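Local coordinates for triacylglycerol lipase (Yarrowia lipolytica, PDB 3O0D), which probably hydrolyses the ester bonds of triacylglycerols as an extracellular, glycosylated lipase of the alpha/beta-hydrolase fold, at residues A25-C30 with L45-F50; D109-I114 with S132-Y137. All blocks are in the same frame, centred on the assembly; numbering follows the deposited sequence.

Contact 1 (A25-C30 with L45-F50)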
loop_
_atom_site.group_PDB
_atom_site.type_symbol
_atom_site.label_atom_id
_atom_site.label_comp_id
_atom_site.label_asym_id
_atom_site.label_seq_id
_atom_site.Cartn_x
_atom_site.Cartn_y
_atom_site.Cartn_z
ATOM N N ALA A 25 2.231 8.105 -3.763
ATOM C CA ALA A 25 3.270 7.018 -3.504
ATOM C C ALA A 25 4.533 7.285 -4.215
ATOM O O ALA A 25 5.640 7.044 -3.639
ATOM C CB ALA A 25 2.715 5.699 -3.954
ATOM N N ASN A 26 4.477 7.742 -5.462
ATOM C CA ASN A 26 5.706 8.096 -6.262
ATOM C C ASN A 26 6.516 9.130 -5.606
ATOM O O ASN A 26 7.747 9.006 -5.530
ATOM C CB ASN A 26 5.224 8.441 -7.710
ATOM C CG ASN A 26 6.192 9.262 -8.496
ATOM O OD1 ASN A 26 6.766 10.226 -8.014
ATOM N ND2 ASN A 26 6.290 8.939 -9.797
ATOM N N ILE A 27 5.845 10.129 -4.973
ATOM C CA ILE A 27 6.556 11.188 -4.285
ATOM C C ILE A 27 7.396 10.637 -3.066
ATOM O O ILE A 27 8.376 11.300 -2.633
ATOM C CB ILE A 27 5.527 12.334 -3.922
ATOM C CG1 ILE A 27 5.114 12.944 -5.268
ATOM C CG2 ILE A 27 6.212 13.480 -3.033
ATOM C CD1 ILE A 27 3.756 13.761 -5.063
ATOM N N GLY A 28 7.066 9.479 -2.599
ATOM C CA GLY A 28 7.781 8.855 -1.464
ATOM C C GLY A 28 9.206 8.578 -1.923
ATOM O O GLY A 28 10.115 8.575 -1.064
ATOM N N TYR A 29 9.442 8.436 -3.224
ATOM C CA TYR A 29 10.792 8.218 -3.723
ATOM C C TYR A 29 11.615 9.509 -3.846
ATOM O O TYR A 29 12.751 9.462 -4.153
ATOM C CB TYR A 29 10.772 7.388 -5.022
ATOM C CG TYR A 29 10.233 5.996 -4.819
ATOM C CD1 TYR A 29 11.064 4.990 -4.463
ATOM C CD2 TYR A 29 8.919 5.682 -4.991
ATOM C CE1 TYR A 29 10.627 3.747 -4.264
ATOM C CE2 TYR A 29 8.471 4.440 -4.809
ATOM C CZ TYR A 29 9.347 3.429 -4.411
ATOM O OH TYR A 29 8.958 2.136 -4.204
ATOM N N CYS A 30 10.995 10.651 -3.557
ATOM C CA CYS A 30 11.683 11.939 -3.432
ATOM C C CYS A 30 12.287 12.152 -2.009
ATOM O O CYS A 30 12.820 13.262 -1.779
ATOM C CB CYS A 30 10.788 13.163 -3.834
ATOM S SG CYS A 30 10.295 12.997 -5.612
ATOM N N LEU A 45 7.256 17.284 -11.245
ATOM C CA LEU A 45 5.971 17.092 -11.898
ATOM C C LEU A 45 4.911 16.534 -10.978
ATOM O O LEU A 45 3.741 16.990 -11.002
ATOM C CB LEU A 45 6.115 16.113 -13.046
ATOM C CG LEU A 45 4.914 16.025 -13.945
ATOM C CD1 LEU A 45 4.276 17.432 -14.159
ATOM C CD2 LEU A 45 5.490 15.392 -15.284
ATOM N N GLN A 46 5.268 15.528 -10.182
ATOM C CA GLN A 46 4.211 14.877 -9.430
ATOM C C GLN A 46 3.695 15.725 -8.263
ATOM O O GLN A 46 2.515 15.823 -8.125
ATOM C CB GLN A 46 4.647 13.529 -8.914
ATOM C CG GLN A 46 5.029 12.457 -9.997
ATOM C CD GLN A 46 3.943 12.144 -11.000
ATOM O OE1 GLN A 46 2.778 12.281 -10.703
ATOM N NE2 GLN A 46 4.329 11.697 -12.215
ATOM N N CYS A 47 4.550 16.398 -7.503
ATOM C CA CYS A 47 4.101 17.268 -6.415
ATOM C C CYS A 47 3.271 18.416 -7.012
ATOM O O CYS A 47 2.409 18.969 -6.267
ATOM C CB CYS A 47 5.247 17.921 -5.746
ATOM S SG CYS A 47 6.074 16.731 -4.595
ATOM N N ALA A 48 3.563 18.808 -8.284
ATOM C CA ALA A 48 2.827 19.940 -8.900
ATOM C C ALA A 48 1.330 19.674 -9.047
ATOM O O ALA A 48 0.581 20.673 -9.170
ATOM C CB ALA A 48 3.380 20.332 -10.281
ATOM N N HIS A 49 0.905 18.452 -8.959
ATOM C CA HIS A 49 -0.556 18.127 -8.997
ATOM C C HIS A 49 -1.262 18.270 -7.674
ATOM O O HIS A 49 -2.474 17.912 -7.580
ATOM C CB HIS A 49 -0.755 16.646 -9.446
ATOM C CG HIS A 49 -0.518 16.436 -10.893
ATOM N ND1 HIS A 49 0.729 16.263 -11.457
ATOM C CD2 HIS A 49 -1.416 16.349 -11.910
ATOM C CE1 HIS A 49 0.604 16.134 -12.769
ATOM N NE2 HIS A 49 -0.685 16.139 -13.059
ATOM N N PHE A 50 -0.566 18.857 -6.640
ATOM C CA PHE A 50 -1.149 18.899 -5.304
ATOM C C PHE A 50 -1.164 20.303 -4.679
ATOM O O PHE A 50 -0.401 20.615 -3.700
ATOM C CB PHE A 50 -0.331 17.960 -4.407
ATOM C CG PHE A 50 -0.639 16.550 -4.715
ATOM C CD1 PHE A 50 -1.819 15.991 -4.331
ATOM C CD2 PHE A 50 0.205 15.875 -5.639
ATOM C CE1 PHE A 50 -2.169 14.651 -4.668
ATOM C CE2 PHE A 50 -0.130 14.577 -6.096
ATOM C CZ PHE A 50 -1.298 13.953 -5.614
#
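Ile27 and Gln46 form the middle of a mostly apolar contact between the C-terminal part of helix 12-27 and the loop before strand 53-60. Ile27 CG1 lies 3.7 Å from Gln46 CB. The CG2 branch of Ile27 rests on Cys47 SG at 3.6 Å. The CD1 end continues past the backbone of Gln46 and Cys47 and comes within 4.1 Å of Phe50 CE2, meeting that ring obliquely. Cys47 SG is bonded to Cys43, so Ile27 packs against a disulfide.

The two amide side chains cross at about a right angle, with planes 51° apart. Asn26 lays its amide against the Gln46 methylene, with Asn26 OD1 3.5 Å from Gln46 CG. The Gln46 chain is bent at chi2 (-57°). The polar ends bond to residues outside the two segments rather than to each other. Gln46 OE1 accepts from Arg23, while Gln46 NE2 donates to the terminal carboxylate of Ile301. Asn26 ND2 bonds to the backbone O of Ile301.

The segments meet by van der Waals contact, mostly through carbon and sulfur. The two amides are linked indirectly, because both hold the C-terminal residue, and the disulfide Cys30-Cys299 ties the same chain end to segment 25-30.

Contact 2 (D109-I114 with S132-Y137). With NAG (2-acetamido-2-deoxy-beta-D-glucopyranose), chain I; NAG (2-acetamido-2-deoxy-beta-D-glucopyranose), chain H.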
loop_
_atom_site.group_PDB
_atom_site.type_symbol
_atom_site.label_atom_id
_atom_site.label_comp_id
_atom_site.label_asym_id
_atom_site.label_seq_id
_atom_site.Cartn_x
_atom_site.Cartn_y
_atom_site.Cartn_z
ATOM N N ASP A 109 0.024 -8.711 17.053
ATOM C CA ASP A 109 -0.060 -8.018 18.333
ATOM C C ASP A 109 1.314 -7.746 18.985
ATOM O O ASP A 109 1.426 -6.975 19.952
ATOM C CB ASP A 109 -1.086 -8.670 19.305
ATOM C CG ASP A 109 -0.678 -10.069 19.753
ATOM O OD1 ASP A 109 0.543 -10.345 19.787
ATOM O OD2 ASP A 109 -1.593 -10.899 20.079
ATOM N N LEU A 110 2.378 -8.292 18.429
ATOM C CA LEU A 110 3.704 -7.898 18.871
ATOM C C LEU A 110 4.146 -6.558 18.323
ATOM O O LEU A 110 5.135 -6.008 18.780
ATOM C CB LEU A 110 4.725 -9.020 18.589
ATOM C CG LEU A 110 4.378 -10.328 19.353
ATOM C CD1 LEU A 110 5.228 -11.477 18.806
ATOM C CD2 LEU A 110 4.527 -10.204 20.898
ATOM N N ALA A 111 3.398 -6.005 17.346
ATOM C CA ALA A 111 3.823 -4.755 16.684
ATOM C C ALA A 111 3.446 -3.541 17.519
ATOM O O ALA A 111 2.522 -3.620 18.351
ATOM C CB ALA A 111 3.137 -4.660 15.337
ATOM N N ALA A 112 4.117 -2.421 17.284
ATOM C CA ALA A 112 3.886 -1.186 18.053
ATOM C C ALA A 112 2.398 -0.749 18.005
ATOM O O ALA A 112 1.729 -0.801 16.938
ATOM C CB ALA A 112 4.738 -0.059 17.549
ATOM N N ASN A 113 1.902 -0.295 19.177
ATOM C CA ASN A 113 0.524 0.210 19.272
ATOM C C ASN A 113 -0.604 -0.778 19.085
ATOM O O ASN A 113 -1.789 -0.389 19.093
ATOM C CB ASN A 113 0.319 1.454 18.320
ATOM C CG ASN A 113 -0.378 2.583 19.027
ATOM O OD1 ASN A 113 -0.249 2.707 20.270
ATOM N ND2 ASN A 113 -1.150 3.416 18.274
ATOM N N ILE A 114 -0.292 -2.053 18.900
ATOM C CA ILE A 114 -1.310 -3.055 18.814
ATOM C C ILE A 114 -1.492 -3.782 20.146
ATOM O O ILE A 114 -0.622 -4.532 20.565
ATOM C CB ILE A 114 -0.998 -4.093 17.750
ATOM C CG1 ILE A 114 -0.581 -3.410 16.435
ATOM C CG2 ILE A 114 -2.127 -5.033 17.584
ATOM C CD1 ILE A 114 -1.643 -2.454 15.802
ATOM N N SER A 132 8.826 -3.372 8.933
ATOM C CA SER A 132 8.574 -2.199 8.104
ATOM C C SER A 132 7.502 -1.302 8.772
ATOM O O SER A 132 7.649 -0.090 8.809
ATOM C CB SER A 132 8.076 -2.659 6.741
ATOM O OG SER A 132 8.956 -3.657 6.224
ATOM N N TYR A 133 6.477 -1.982 9.262
ATOM C CA TYR A 133 5.337 -1.295 10.013
ATOM C C TYR A 133 5.958 -0.657 11.279
ATOM O O TYR A 133 5.791 0.502 11.561
ATOM C CB TYR A 133 4.208 -2.239 10.379
ATOM C CG TYR A 133 3.455 -1.548 11.502
ATOM C CD1 TYR A 133 2.615 -0.503 11.220
ATOM C CD2 TYR A 133 3.557 -2.018 12.835
ATOM C CE1 TYR A 133 1.923 0.208 12.285
ATOM C CE2 TYR A 133 2.880 -1.333 13.873
ATOM C CZ TYR A 133 2.077 -0.261 13.595
ATOM O OH TYR A 133 1.399 0.385 14.627
ATOM N N ASN A 134 6.761 -1.416 12.015
ATOM C CA ASN A 134 7.313 -0.822 13.210
ATOM C C ASN A 134 8.191 0.311 12.997
ATOM O O ASN A 134 8.209 1.255 13.788
ATOM C CB ASN A 134 8.045 -1.942 14.039
ATOM C CG ASN A 134 7.381 -2.234 15.318
ATOM O OD1 ASN A 134 6.180 -2.490 15.410
ATOM N ND2 ASN A 134 8.238 -2.278 16.372
ATOM N N ASN A 135 9.021 0.213 11.965
ATOM C CA ASN A 135 9.929 1.225 11.633
ATOM C C ASN A 135 9.179 2.481 11.176
ATOM O O ASN A 135 9.633 3.582 11.367
ATOM C CB ASN A 135 10.968 0.720 10.563
ATOM C CG ASN A 135 12.087 1.626 10.405
ATOM O OD1 ASN A 135 12.838 2.004 11.418
ATOM N ND2 ASN A 135 12.354 2.008 9.196
ATOM N N THR A 136 8.045 2.297 10.558
ATOM C CA THR A 136 7.227 3.510 10.224
ATOM C C THR A 136 6.689 4.170 11.550
ATOM O O THR A 136 6.910 5.349 11.759
ATOM C CB THR A 136 6.008 3.170 9.360
ATOM O OG1 THR A 136 6.367 2.352 8.267
ATOM C CG2 THR A 136 5.363 4.515 8.780
ATOM N N TYR A 137 6.131 3.357 12.415
ATOM C CA TYR A 137 5.542 3.844 13.681
ATOM C C TYR A 137 6.612 4.591 14.515
ATOM O O TYR A 137 6.440 5.746 14.992
ATOM C CB TYR A 137 4.899 2.696 14.419
ATOM C CG TYR A 137 4.157 3.191 15.646
ATOM C CD1 TYR A 137 2.798 3.499 15.594
ATOM C CD2 TYR A 137 4.850 3.428 16.805
ATOM C CE1 TYR A 137 2.137 4.017 16.715
ATOM C CE2 TYR A 137 4.214 3.958 17.924
ATOM C CZ TYR A 137 2.856 4.241 17.866
ATOM O OH TYR A 137 2.248 4.733 19.014
HETATM C C1 NAG I . 7.775 -2.513 17.728
HETATM C C2 NAG I . 8.398 -3.746 18.371
HETATM C C3 NAG I . 8.111 -3.672 19.867
HETATM C C4 NAG I . 8.468 -2.336 20.519
HETATM C C5 NAG I . 7.854 -1.177 19.735
HETATM C C6 NAG I . 8.380 0.211 20.075
HETATM C C7 NAG I . 8.561 -5.723 16.974
HETATM C C8 NAG I . 7.987 -6.995 16.485
HETATM N N2 NAG I . 7.860 -4.980 17.853
HETATM O O3 NAG I . 8.749 -4.760 20.561
HETATM O O4 NAG I . 7.875 -2.389 21.810
HETATM O O5 NAG I . 8.175 -1.316 18.350
HETATM O O6 NAG I . 7.368 1.114 19.685
HETATM O O7 NAG I . 9.656 -5.373 16.572
HETATM C C1 NAG H . -1.791 4.516 18.973
HETATM C C2 NAG H . -2.266 5.540 17.917
HETATM C C3 NAG H . -3.104 6.597 18.625
HETATM C C4 NAG H . -4.247 5.953 19.415
HETATM C C5 NAG H . -3.602 5.013 20.404
HETATM C C6 NAG H . -4.523 4.366 21.456
HETATM C C7 NAG H . -0.755 5.910 16.012
HETATM C C8 NAG H . 0.360 6.726 15.425
HETATM N N2 NAG H . -1.164 6.233 17.245
HETATM O O3 NAG H . -3.605 7.508 17.628
HETATM O O4 NAG H . -4.915 6.966 20.172
HETATM O O5 NAG H . -2.913 4.005 19.633
HETATM O O6 NAG H . -5.653 3.914 20.800
HETATM O O7 NAG H . -1.245 4.975 15.404
#
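Tyr133 and Tyr137 both carry CG anti to the backbone N (chi1 160° and -174°), which sends their rings from one side of helix 127-150 onto the loop at Ala111 to Asn113. The two rings are one helical turn apart.

Tyr133 OH donates to Ala112 O at 2.6 Å. The hydroxyl stands above the carbonyl plane, whereas the carbonyl oxygen lies at the edge of the tyrosine ring, in its plane. Ala111 CB packs obliquely on the same ring, 3.6 Å from Tyr133 CE2.

Asn134 OD1 accepts from Ala112 N at 2.8 Å. The bond is nearly straight (173°) and uses a lone pair in the carbonyl plane. Both backbone polar atoms of Ala112 are thus bonded to the helix.

Asn134 ND2 is covalently bonded to C1 of an N-acetylglucosamine, whose N2 donates to Leu110 O at 3.1 Å. The Asn134 side chain thus holds the sugar by ND2 and the loop by OD1. Asn113 ND2 carries a second N-acetylglucosamine.

Ala112 CB touches Tyr137 CD2 at 3.6 Å. On the same side of the ring, Asn113 CB lies 3.5 Å from Tyr137 CE1. On the opposite side, Tyr137 CE1 meets C8 of the sugar on Asn113, 3.5 Å away. Without the ring, as with an alanine at Tyr137, a gap is likely to open beside Ala112 and Asn113, and the acetamido group of that sugar would have less to lie against.

A type II turn from Ala111 to Ile114 sets Ala112 and Asn113 against the helix. The loop lies between strands 105-107 and 124-126. Tyr133 also meets Phe108 edge-to-face and touches Leu170 and Asn174 of helix 163-177. Another side of the helix, at Ser132 and Thr136, touches Val68 of strand 68-75.

Overall arrangement
Contacts 1 and 2 share no helix or strand. Their centres are 26 Å apart and their nearest atoms about 11 Å, and contact 1 closes along the chain before contact 2 opens. Each puts a loop against a helix about 16 Å from the centre of the chain. All touching residues of contact 1 are buried; in contact 2 Asn113 and Tyr137 are partly exposed, and two N-linked sugars flank it at the surface. Contact 1 belongs to the N-terminal family region and lies near the C-terminus, where disulfides and carbon packing prevail. Contact 2 belongs to the class 3 lipase region. It pairs side chains with backbone through hydrogen bonds.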